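Local coordinates for PF14_0633 protein (Plasmodium falciparum, PDB 3IGM) that binds DNA as a domain-swapped dimer through its AP2 domain and probably acts as a sequence-specific transcription factor, at residues Lys15-Trp20 against Thr34-His39. Numbering follows the deposited sequence.
Sequences KRMCAW and TFHPKH. With nucleotides of chain B; nucleotides of chain C.
The H36 imidazole carries the methyl of A19 on one face. A19 CB sits 3.8 Å from the ring centroid, displaced toward the rim on the ND1 side, a CH-pi contact. Polar atoms line part of the ring edge. M17 O lies near the ring plane, 3.3 Å from H36 CE1. A water, also in the plane, bridges H36 ND1 to C18 O and donates to that carbonyl. At the other ring nitrogen, H36 NE2 donates to OP2 of DG2 of chain B in a nearly straight bond, though its very short length of 2.5 Å is doubtful. A partner at each ring nitrogen would limit rotation of the ring. At the F35 ring, W20 O lies at the edge, in plane.

W20 and F35 are an antiparallel hydrogen-bonded pair in the hairpin of strands 19-26 and 29-35. These belong to the three-stranded antiparallel sheet of the AP2 domain; this sheet and the loops at its end meet the DNA here. F35 N donates to W20 O at 2.7 Å. W20 N returns a bond to F35 O, from above the carbonyl plane. C18 and A19 both face N14 in a G1 beta bulge. The C18 sulfur forms a disulfide with C18 of the second subunit.

M17 bends at chi3 (65°), which brings CE beside T34 OG1 and obliquely against the C8/N7 edge of the DG2 base of chain B, 3.5 Å from C8. M17 SD accepts a weak bond from N4 of DC3 of chain B. T34 N donates to OP2 of DC3 of chain B at 2.8 Å. P37 CD packs 3.2 Å from C18 O.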
# COMPACT_ATOMS: atom_id res chain seq x y z
N LYS A 15 4.53 -4.66 -7.77
CA LYS A 15 4.13 -3.28 -7.44
C LYS A 15 2.65 -2.97 -7.72
O LYS A 15 1.95 -2.43 -6.85
CB LYS A 15 5.06 -2.25 -8.11
CG LYS A 15 6.46 -2.24 -7.50
CD LYS A 15 7.43 -1.36 -8.26
CE LYS A 15 8.74 -1.24 -7.49
NZ LYS A 15 9.80 -0.47 -8.21
N ARG A 16 2.16 -3.33 -8.91
CA ARG A 16 0.73 -3.18 -9.22
C ARG A 16 -0.18 -3.82 -8.16
O ARG A 16 -1.16 -3.20 -7.73
CB ARG A 16 0.36 -3.73 -10.60
CG ARG A 16 -1.12 -3.47 -10.93
CD ARG A 16 -1.55 -3.99 -12.30
NE ARG A 16 -1.73 -5.45 -12.39
CZ ARG A 16 -2.50 -6.19 -11.59
NH1 ARG A 16 -3.15 -5.65 -10.56
NH2 ARG A 16 -2.60 -7.50 -11.81
N MET A 17 0.14 -5.05 -7.75
CA MET A 17 -0.69 -5.79 -6.80
C MET A 17 -0.45 -5.36 -5.36
O MET A 17 -1.28 -5.59 -4.48
CB MET A 17 -0.45 -7.29 -6.92
CG MET A 17 -0.77 -7.88 -8.29
SD MET A 17 -0.34 -9.63 -8.40
CE MET A 17 -1.51 -10.29 -7.20
N CYS A 18 0.70 -4.74 -5.11
CA CYS A 18 1.10 -4.45 -3.73
C CYS A 18 1.12 -5.77 -2.93
O CYS A 18 0.52 -5.89 -1.86
CB CYS A 18 0.15 -3.42 -3.12
SG CYS A 18 0.67 -2.77 -1.53
N ALA A 19 1.82 -6.77 -3.48
CA ALA A 19 1.90 -8.11 -2.89
C ALA A 19 3.20 -8.79 -3.30
O ALA A 19 3.75 -8.50 -4.37
CB ALA A 19 0.71 -8.97 -3.35
N TRP A 20 3.66 -9.69 -2.43
CA TRP A 20 4.74 -10.61 -2.73
C TRP A 20 4.15 -11.79 -3.47
O TRP A 20 3.14 -12.36 -3.03
CB TRP A 20 5.37 -11.16 -1.43
CG TRP A 20 5.90 -10.12 -0.51
CD1 TRP A 20 5.29 -9.60 0.60
CD2 TRP A 20 7.17 -9.46 -0.61
NE1 TRP A 20 6.10 -8.65 1.19
CE2 TRP A 20 7.26 -8.55 0.46
CE3 TRP A 20 8.24 -9.55 -1.51
CZ2 TRP A 20 8.38 -7.73 0.67
CZ3 TRP A 20 9.36 -8.72 -1.31
CH2 TRP A 20 9.42 -7.83 -0.23
N THR A 34 0.18 -15.68 -4.42
CA THR A 34 0.11 -14.30 -4.00
C THR A 34 -0.02 -14.12 -2.48
O THR A 34 -0.86 -14.75 -1.83
CB THR A 34 -1.07 -13.61 -4.72
OG1 THR A 34 -0.81 -13.58 -6.14
CG2 THR A 34 -1.26 -12.21 -4.21
N PHE A 35 0.81 -13.23 -1.93
CA PHE A 35 0.80 -12.90 -0.51
C PHE A 35 0.68 -11.39 -0.28
O PHE A 35 1.68 -10.66 -0.30
CB PHE A 35 2.06 -13.43 0.18
CG PHE A 35 2.15 -14.93 0.21
CD1 PHE A 35 1.66 -15.65 1.31
CD2 PHE A 35 2.72 -15.63 -0.86
CE1 PHE A 35 1.73 -17.04 1.34
CE2 PHE A 35 2.81 -17.02 -0.83
CZ PHE A 35 2.31 -17.73 0.27
N HIS A 36 -0.56 -10.92 -0.08
CA HIS A 36 -0.81 -9.52 0.27
C HIS A 36 -0.45 -9.27 1.73
O HIS A 36 -0.63 -10.16 2.57
CB HIS A 36 -2.30 -9.18 0.08
CG HIS A 36 -2.72 -9.09 -1.35
ND1 HIS A 36 -2.50 -7.97 -2.12
CD2 HIS A 36 -3.33 -9.99 -2.16
CE1 HIS A 36 -2.97 -8.18 -3.34
NE2 HIS A 36 -3.48 -9.39 -3.39
N PRO A 37 0.05 -8.05 2.04
CA PRO A 37 0.20 -7.71 3.44
C PRO A 37 -1.08 -8.05 4.20
O PRO A 37 -2.20 -7.84 3.70
CB PRO A 37 0.42 -6.20 3.42
CG PRO A 37 1.07 -5.94 2.10
CD PRO A 37 0.49 -6.96 1.14
N LYS A 38 -0.90 -8.62 5.38
CA LYS A 38 -2.01 -8.99 6.25
C LYS A 38 -2.88 -7.76 6.49
O LYS A 38 -2.37 -6.66 6.73
CB LYS A 38 -1.47 -9.55 7.57
CG LYS A 38 -0.28 -10.52 7.41
CD LYS A 38 -0.64 -11.76 6.60
CE LYS A 38 0.56 -12.69 6.43
NZ LYS A 38 0.28 -13.79 5.45
N HIS A 39 -4.20 -7.97 6.40
CA HIS A 39 -5.21 -6.92 6.63
C HIS A 39 -5.02 -5.69 5.73
O HIS A 39 -5.35 -4.57 6.14
CB HIS A 39 -5.25 -6.48 8.10
CG HIS A 39 -5.23 -7.61 9.09
ND1 HIS A 39 -6.33 -8.38 9.36
CD2 HIS A 39 -4.23 -8.08 9.87
CE1 HIS A 39 -6.02 -9.29 10.27
NE2 HIS A 39 -4.75 -9.13 10.60
P DG B 2 -5.90 -11.21 -4.74
OP1 DG B 2 -6.06 -11.47 -3.28
OP2 DG B 2 -4.83 -10.33 -5.24
O5' DG B 2 -5.72 -12.60 -5.49
C5' DG B 2 -6.58 -13.71 -5.25
C4' DG B 2 -6.15 -14.82 -6.19
O4' DG B 2 -6.26 -14.35 -7.56
C3' DG B 2 -4.71 -15.28 -6.00
O3' DG B 2 -4.66 -16.70 -6.12
C2' DG B 2 -3.92 -14.58 -7.12
C1' DG B 2 -4.99 -14.33 -8.19
N9 DG B 2 -4.82 -13.05 -8.87
C8 DG B 2 -4.39 -11.87 -8.32
N7 DG B 2 -4.33 -10.88 -9.16
C5 DG B 2 -4.75 -11.44 -10.36
C6 DG B 2 -4.88 -10.85 -11.64
O6 DG B 2 -4.64 -9.67 -11.94
N1 DG B 2 -5.33 -11.75 -12.60
C2 DG B 2 -5.61 -13.08 -12.35
N2 DG B 2 -6.03 -13.81 -13.39
N3 DG B 2 -5.49 -13.66 -11.16
C4 DG B 2 -5.04 -12.78 -10.21
P DC B 3 -3.30 -17.54 -6.09
OP1 DC B 3 -3.64 -18.92 -5.70
OP2 DC B 3 -2.27 -16.78 -5.33
O5' DC B 3 -2.92 -17.59 -7.65
C5' DC B 3 -3.84 -18.18 -8.57
C4' DC B 3 -3.42 -17.89 -10.00
O4' DC B 3 -3.38 -16.46 -10.20
C3' DC B 3 -2.01 -18.35 -10.35
O3' DC B 3 -2.13 -19.62 -10.97
C2' DC B 3 -1.45 -17.26 -11.28
C1' DC B 3 -2.58 -16.24 -11.34
N1 DC B 3 -2.17 -14.81 -11.27
C2 DC B 3 -2.22 -14.07 -12.46
O2 DC B 3 -2.58 -14.61 -13.52
N3 DC B 3 -1.86 -12.76 -12.41
C4 DC B 3 -1.47 -12.20 -11.26
N4 DC B 3 -1.15 -10.89 -11.30
C5 DC B 3 -1.41 -12.94 -10.03
C6 DC B 3 -1.76 -14.24 -10.09
P DA C 4 7.12 -4.67 -10.85
OP1 DA C 4 7.94 -3.52 -10.41
OP2 DA C 4 5.97 -5.10 -10.02
O5' DA C 4 6.58 -4.43 -12.34
C5' DA C 4 7.50 -4.48 -13.45
C4' DA C 4 6.83 -4.69 -14.80
O4' DA C 4 6.67 -6.09 -15.12
C3' DA C 4 5.44 -4.12 -14.98
O3' DA C 4 5.32 -3.76 -16.35
C2' DA C 4 4.52 -5.28 -14.60
C1' DA C 4 5.29 -6.46 -15.17
N9 DA C 4 5.19 -7.71 -14.42
C8 DA C 4 5.39 -7.85 -13.07
N7 DA C 4 5.26 -9.08 -12.64
C5 DA C 4 4.98 -9.82 -13.78
C6 DA C 4 4.74 -11.20 -13.99
N6 DA C 4 4.75 -12.11 -13.00
N1 DA C 4 4.48 -11.62 -15.25
C2 DA C 4 4.47 -10.70 -16.24
N3 DA C 4 4.68 -9.39 -16.17
C4 DA C 4 4.94 -8.99 -14.90
O HOH W 1 -1.89 -5.75 -0.99